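Local coordinates for transcriptional regulator (PDB 1UDD), which is an all-helical member of the TenA/THI-4/PqqC family, with four chains in its assembly, at residues Ile127-Ala141 with Tyr171-Ser185. Sequence-based numbering, arbitrary orientation.
Sequences IEGLTALLPCFWSYA and YLNLVGRLRKIIDSS
The side chain of Arg-179 lies over one face of the Trp-138 indole. Its CD stands above the six-membered ring, 3.6 Å from the centroid and almost on the ring normal. The charged end carries on over the five-membered ring as a cation-pi contact, CZ 4.8 Å from that centroid. The guanidinium turns its edge, not its face, to the indole. The bend at chi3 (-92°) sends the chain across the ring. Trp-17 meets the same indole edge-to-face.

Leu-178 CD1 lies over one face of the Phe-137 ring in a CH-pi contact, 3.7 Å from the centroid. Leu-174 CD2 comes up obliquely to Phe-137 CE2. Phe-137 is thus a knob in a hole made by Tyr-171, Leu-174, Val-175 and Leu-178.

The Tyr-171 ring turns its edge to Ala-141 CB. With CG anti to the backbone N (chi1 -172°), its hydroxyl reaches across to the other helix. There it donates to Phe-137 O at 2.7 Å, in the carbonyl plane and on a lone pair. This is the one hydrogen bond between the two segments.

Towards the other end the contact is aliphatic. Ile-182 is a second knob, set among Ile-127, Leu-130, Thr-131 and Leu-134. Its CD1 meets Leu-134 CD2 at 3.7 Å. Leu-130 CD1 touches Ile-181 CG2, the two side chains crossing at about a right angle. Ile-127 CG1 packs on Ser-185 CB just past the helix end. Ser-185 OG bonds back to Ile-182 O.

Helix 5-11 adjoins the Arg-179 side. The axes of segments 127-141 and 171-183 approach to 9.5 Å, with 148° between their N-to-C directions. Two knobs-into-holes contacts thus join near-antiparallel helices within the all-helical fold of this TenA/THI-4/PqqC family member.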
loop_
_atom_site.group_PDB
_atom_site.type_symbol
_atom_site.label_atom_id
_atom_site.label_comp_id
_atom_site.label_asym_id
_atom_site.label_seq_id
_atom_site.Cartn_x
_atom_site.Cartn_y
_atom_site.Cartn_z
ATOM N N ILE A 127 14.484 4.577 -1.514
ATOM C CA ILE A 127 15.617 5.004 -0.693
ATOM C C ILE A 127 15.173 5.206 0.751
ATOM O O ILE A 127 15.871 4.818 1.712
ATOM C CB ILE A 127 16.222 6.314 -1.209
ATOM C CG1 ILE A 127 16.759 6.101 -2.621
ATOM C CG2 ILE A 127 17.341 6.767 -0.281
ATOM C CD1 ILE A 127 17.827 5.008 -2.706
ATOM N N GLU A 128 14.008 5.814 0.927
ATOM C CA GLU A 128 13.508 6.017 2.287
ATOM C C GLU A 128 13.177 4.666 2.938
ATOM O O GLU A 128 13.426 4.448 4.120
ATOM C CB GLU A 128 12.275 6.922 2.248
ATOM C CG GLU A 128 12.590 8.268 1.642
ATOM C CD GLU A 128 11.364 9.135 1.417
ATOM O OE1 GLU A 128 10.355 8.629 0.886
ATOM O OE2 GLU A 128 11.417 10.336 1.749
ATOM N N GLY A 129 12.623 3.748 2.160
ATOM C CA GLY A 129 12.290 2.449 2.718
ATOM C C GLY A 129 13.555 1.747 3.157
ATOM O O GLY A 129 13.647 1.285 4.295
ATOM N N LEU A 130 14.542 1.679 2.265
ATOM C CA LEU A 130 15.807 1.029 2.579
ATOM C C LEU A 130 16.509 1.690 3.764
ATOM O O LEU A 130 17.083 1.007 4.628
ATOM C CB LEU A 130 16.719 1.047 1.345
ATOM C CG LEU A 130 16.227 0.186 0.185
ATOM C CD1 LEU A 130 17.118 0.419 -1.050
ATOM C CD2 LEU A 130 16.241 -1.293 0.606
ATOM N N THR A 131 16.459 3.015 3.821
ATOM C CA THR A 131 17.081 3.738 4.923
ATOM C C THR A 131 16.437 3.321 6.250
ATOM O O THR A 131 17.087 3.337 7.302
ATOM C CB THR A 131 16.953 5.278 4.732
ATOM O OG1 THR A 131 17.602 5.655 3.514
ATOM C CG2 THR A 131 17.626 6.046 5.904
ATOM N N ALA A 132 15.166 2.932 6.216
ATOM C CA ALA A 132 14.523 2.513 7.460
ATOM C C ALA A 132 15.040 1.145 7.894
ATOM O O ALA A 132 14.855 0.748 9.038
ATOM C CB ALA A 132 13.030 2.474 7.304
ATOM N N LEU A 133 15.699 0.440 6.979
ATOM C CA LEU A 133 16.235 -0.888 7.277
ATOM C C LEU A 133 17.748 -0.901 7.505
ATOM O O LEU A 133 18.305 -1.897 7.969
ATOM C CB LEU A 133 15.921 -1.846 6.133
ATOM C CG LEU A 133 14.473 -1.938 5.651
ATOM C CD1 LEU A 133 14.372 -3.028 4.564
ATOM C CD2 LEU A 133 13.549 -2.249 6.824
ATOM N N LEU A 134 18.411 0.200 7.177
ATOM C CA LEU A 134 19.861 0.282 7.308
ATOM C C LEU A 134 20.343 0.177 8.760
ATOM O O LEU A 134 21.304 -0.541 9.053
ATOM C CB LEU A 134 20.358 1.571 6.648
ATOM C CG LEU A 134 21.861 1.666 6.384
ATOM C CD1 LEU A 134 22.333 0.471 5.529
ATOM C CD2 LEU A 134 22.139 2.967 5.684
ATOM N N PRO A 135 19.688 0.889 9.695
ATOM C CA PRO A 135 20.185 0.741 11.067
ATOM C C PRO A 135 20.210 -0.747 11.417
ATOM O O PRO A 135 21.151 -1.231 12.040
ATOM C CB PRO A 135 19.173 1.524 11.889
ATOM C CG PRO A 135 18.748 2.637 10.911
ATOM C CD PRO A 135 18.603 1.886 9.612
ATOM N N CYS A 136 19.181 -1.477 10.995
ATOM C CA CYS A 136 19.125 -2.920 11.260
ATOM C C CYS A 136 20.355 -3.645 10.728
ATOM O O CYS A 136 21.184 -4.134 11.496
ATOM C CB CYS A 136 17.883 -3.547 10.627
ATOM S SG CYS A 136 18.027 -5.350 10.415
ATOM N N PHE A 137 20.470 -3.711 9.407
ATOM C CA PHE A 137 21.591 -4.400 8.768
ATOM C C PHE A 137 22.971 -3.866 9.189
ATOM O O PHE A 137 23.857 -4.633 9.557
ATOM C CB PHE A 137 21.479 -4.308 7.236
ATOM C CG PHE A 137 20.373 -5.147 6.637
ATOM C CD1 PHE A 137 19.064 -4.683 6.602
ATOM C CD2 PHE A 137 20.652 -6.394 6.077
ATOM C CE1 PHE A 137 18.045 -5.449 6.011
ATOM C CE2 PHE A 137 19.643 -7.165 5.486
ATOM C CZ PHE A 137 18.339 -6.691 5.453
ATOM N N TRP A 138 23.132 -2.546 9.161
ATOM C CA TRP A 138 24.411 -1.912 9.472
ATOM C C TRP A 138 24.883 -2.009 10.925
ATOM O O TRP A 138 26.028 -2.391 11.174
ATOM C CB TRP A 138 24.370 -0.451 9.011
ATOM C CG TRP A 138 25.702 0.241 8.921
ATOM C CD1 TRP A 138 26.945 -0.300 9.159
ATOM C CD2 TRP A 138 25.922 1.614 8.579
ATOM N NE1 TRP A 138 27.920 0.658 8.989
ATOM C CE2 TRP A 138 27.321 1.841 8.632
ATOM C CE3 TRP A 138 25.071 2.681 8.236
ATOM C CZ2 TRP A 138 27.889 3.094 8.351
ATOM C CZ3 TRP A 138 25.639 3.930 7.956
ATOM C CH2 TRP A 138 27.035 4.122 8.015
ATOM N N SER A 139 24.018 -1.679 11.880
ATOM C CA SER A 139 24.402 -1.749 13.279
ATOM C C SER A 139 24.828 -3.150 13.728
ATOM O O SER A 139 25.710 -3.280 14.555
ATOM C CB SER A 139 23.265 -1.261 14.180
ATOM O OG SER A 139 22.214 -2.206 14.244
ATOM N N TYR A 140 24.198 -4.194 13.200
ATOM C CA TYR A 140 24.559 -5.552 13.599
ATOM C C TYR A 140 25.985 -5.883 13.179
ATOM O O TYR A 140 26.697 -6.612 13.878
ATOM C CB TYR A 140 23.571 -6.573 13.010
ATOM C CG TYR A 140 22.397 -6.858 13.933
ATOM C CD1 TYR A 140 21.521 -5.838 14.330
ATOM C CD2 TYR A 140 22.214 -8.131 14.479
ATOM C CE1 TYR A 140 20.494 -6.089 15.262
ATOM C CE2 TYR A 140 21.204 -8.387 15.405
ATOM C CZ TYR A 140 20.352 -7.371 15.794
ATOM O OH TYR A 140 19.374 -7.643 16.725
ATOM N N ALA A 141 26.404 -5.346 12.043
ATOM C CA ALA A 141 27.760 -5.573 11.574
ATOM C C ALA A 141 28.732 -4.728 12.395
ATOM O O ALA A 141 29.804 -5.208 12.770
ATOM C CB ALA A 141 27.875 -5.218 10.090
ATOM N N TYR A 171 28.119 -10.977 4.672
ATOM C CA TYR A 171 27.232 -10.092 5.407
ATOM C C TYR A 171 27.704 -8.660 5.241
ATOM O O TYR A 171 26.899 -7.747 5.042
ATOM C CB TYR A 171 27.191 -10.451 6.890
ATOM C CG TYR A 171 26.122 -9.660 7.603
ATOM C CD1 TYR A 171 24.775 -9.995 7.463
ATOM C CD2 TYR A 171 26.445 -8.489 8.295
ATOM C CE1 TYR A 171 23.767 -9.177 7.985
ATOM C CE2 TYR A 171 25.451 -7.666 8.815
ATOM C CZ TYR A 171 24.116 -8.011 8.654
ATOM O OH TYR A 171 23.141 -7.167 9.123
ATOM N N LEU A 172 29.020 -8.478 5.317
ATOM C CA LEU A 172 29.622 -7.164 5.165
ATOM C C LEU A 172 29.399 -6.610 3.767
ATOM O O LEU A 172 29.204 -5.402 3.588
ATOM C CB LEU A 172 31.122 -7.232 5.438
ATOM C CG LEU A 172 31.529 -7.465 6.893
ATOM C CD1 LEU A 172 33.054 -7.544 6.990
ATOM C CD2 LEU A 172 30.998 -6.326 7.749
ATOM N N ASN A 173 29.434 -7.485 2.768
ATOM C CA ASN A 173 29.246 -7.032 1.399
ATOM C C ASN A 173 27.798 -6.654 1.149
ATOM O O ASN A 173 27.530 -5.745 0.374
ATOM C CB ASN A 173 29.720 -8.106 0.414
ATOM C CG ASN A 173 31.241 -8.123 0.261
ATOM O OD1 ASN A 173 31.805 -9.009 -0.380
ATOM N ND2 ASN A 173 31.907 -7.125 0.845
ATOM N N LEU A 174 26.878 -7.346 1.819
ATOM C CA LEU A 174 25.449 -7.069 1.691
ATOM C C LEU A 174 25.149 -5.669 2.244
ATOM O O LEU A 174 24.478 -4.859 1.597
ATOM C CB LEU A 174 24.625 -8.110 2.459
ATOM C CG LEU A 174 23.149 -7.742 2.671
ATOM C CD1 LEU A 174 22.471 -7.546 1.318
ATOM C CD2 LEU A 174 22.438 -8.822 3.482
ATOM N N VAL A 175 25.636 -5.386 3.443
ATOM C CA VAL A 175 25.424 -4.063 4.025
ATOM C C VAL A 175 26.064 -3.023 3.098
ATOM O O VAL A 175 25.491 -1.953 2.848
ATOM C CB VAL A 175 26.063 -3.954 5.423
ATOM C CG1 VAL A 175 25.741 -2.597 6.037
ATOM C CG2 VAL A 175 25.556 -5.085 6.307
ATOM N N GLY A 176 27.246 -3.352 2.580
ATOM C CA GLY A 176 27.939 -2.444 1.683
ATOM C C GLY A 176 27.043 -2.095 0.514
ATOM O O GLY A 176 26.876 -0.919 0.179
ATOM N N ARG A 177 26.455 -3.118 -0.105
ATOM C CA ARG A 177 25.546 -2.913 -1.224
ATOM C C ARG A 177 24.323 -2.069 -0.853
ATOM O O ARG A 177 23.867 -1.243 -1.652
ATOM C CB ARG A 177 25.056 -4.251 -1.787
ATOM C CG ARG A 177 25.897 -4.772 -2.949
ATOM C CD ARG A 177 26.363 -6.188 -2.683
ATOM N NE ARG A 177 25.236 -7.069 -2.390
ATOM C CZ ARG A 177 25.346 -8.210 -1.716
ATOM N NH1 ARG A 177 26.535 -8.602 -1.267
ATOM N NH2 ARG A 177 24.269 -8.949 -1.483
ATOM N N LEU A 178 23.766 -2.285 0.333
ATOM C CA LEU A 178 22.603 -1.501 0.732
ATOM C C LEU A 178 23.005 -0.030 0.828
ATOM O O LEU A 178 22.256 0.853 0.405
ATOM C CB LEU A 178 22.035 -1.996 2.065
ATOM C CG LEU A 178 21.342 -3.375 1.991
ATOM C CD1 LEU A 178 20.804 -3.774 3.351
ATOM C CD2 LEU A 178 20.204 -3.333 0.985
ATOM N N ARG A 179 24.197 0.231 1.356
ATOM C CA ARG A 179 24.676 1.602 1.478
ATOM C C ARG A 179 24.974 2.223 0.117
ATOM O O ARG A 179 24.774 3.426 -0.077
ATOM C CB ARG A 179 25.915 1.668 2.380
ATOM C CG ARG A 179 25.584 1.451 3.857
ATOM C CD ARG A 179 26.583 2.088 4.821
ATOM N NE ARG A 179 27.656 1.172 5.211
ATOM C CZ ARG A 179 28.600 0.763 4.382
ATOM N NH1 ARG A 179 28.586 1.206 3.137
ATOM N NH2 ARG A 179 29.523 -0.106 4.775
ATOM N N LYS A 180 25.432 1.405 -0.831
ATOM C CA LYS A 180 25.745 1.904 -2.160
ATOM C C LYS A 180 24.471 2.365 -2.847
ATOM O O LYS A 180 24.442 3.406 -3.501
ATOM C CB LYS A 180 26.428 0.828 -3.001
ATOM C CG LYS A 180 26.600 1.234 -4.462
ATOM C CD LYS A 180 27.365 0.164 -5.240
ATOM C CE LYS A 180 27.654 0.599 -6.673
ATOM N NZ LYS A 180 28.584 -0.356 -7.345
ATOM N N ILE A 181 23.410 1.584 -2.701
ATOM C CA ILE A 181 22.158 1.963 -3.299
ATOM C C ILE A 181 21.687 3.292 -2.711
ATOM O O ILE A 181 21.360 4.220 -3.445
ATOM C CB ILE A 181 21.105 0.880 -3.091
ATOM C CG1 ILE A 181 21.493 -0.351 -3.926
ATOM C CG2 ILE A 181 19.733 1.422 -3.500
ATOM C CD1 ILE A 181 20.664 -1.598 -3.643
ATOM N N ILE A 182 21.673 3.399 -1.394
ATOM C CA ILE A 182 21.245 4.650 -0.782
ATOM C C ILE A 182 22.184 5.804 -1.188
ATOM O O ILE A 182 21.729 6.901 -1.509
ATOM C CB ILE A 182 21.200 4.519 0.765
ATOM C CG1 ILE A 182 20.055 3.583 1.160
ATOM C CG2 ILE A 182 21.043 5.900 1.419
ATOM C CD1 ILE A 182 20.110 3.133 2.604
ATOM N N ASP A 183 23.488 5.544 -1.223
ATOM C CA ASP A 183 24.437 6.606 -1.563
ATOM C C ASP A 183 24.463 7.072 -3.009
ATOM O O ASP A 183 24.935 8.166 -3.284
ATOM C CB ASP A 183 25.857 6.225 -1.125
ATOM C CG ASP A 183 26.035 6.311 0.378
ATOM O OD1 ASP A 183 25.532 7.291 0.968
ATOM O OD2 ASP A 183 26.678 5.415 0.970
ATOM N N SER A 184 23.954 6.260 -3.928
ATOM C CA SER A 184 23.949 6.649 -5.340
ATOM C C SER A 184 22.691 7.438 -5.682
ATOM O O SER A 184 22.443 7.747 -6.842
ATOM C CB SER A 184 24.038 5.411 -6.240
ATOM O OG SER A 184 22.848 4.636 -6.174
ATOM N N SER A 185 21.903 7.764 -4.662
ATOM C CA SER A 185 20.669 8.510 -4.854
ATOM C C SER A 185 20.906 10.016 -4.812
ATOM O O SER A 185 22.038 10.480 -4.652
ATOM C CB SER A 185 19.655 8.145 -3.769
ATOM O OG SER A 185 20.119 8.573 -2.505
#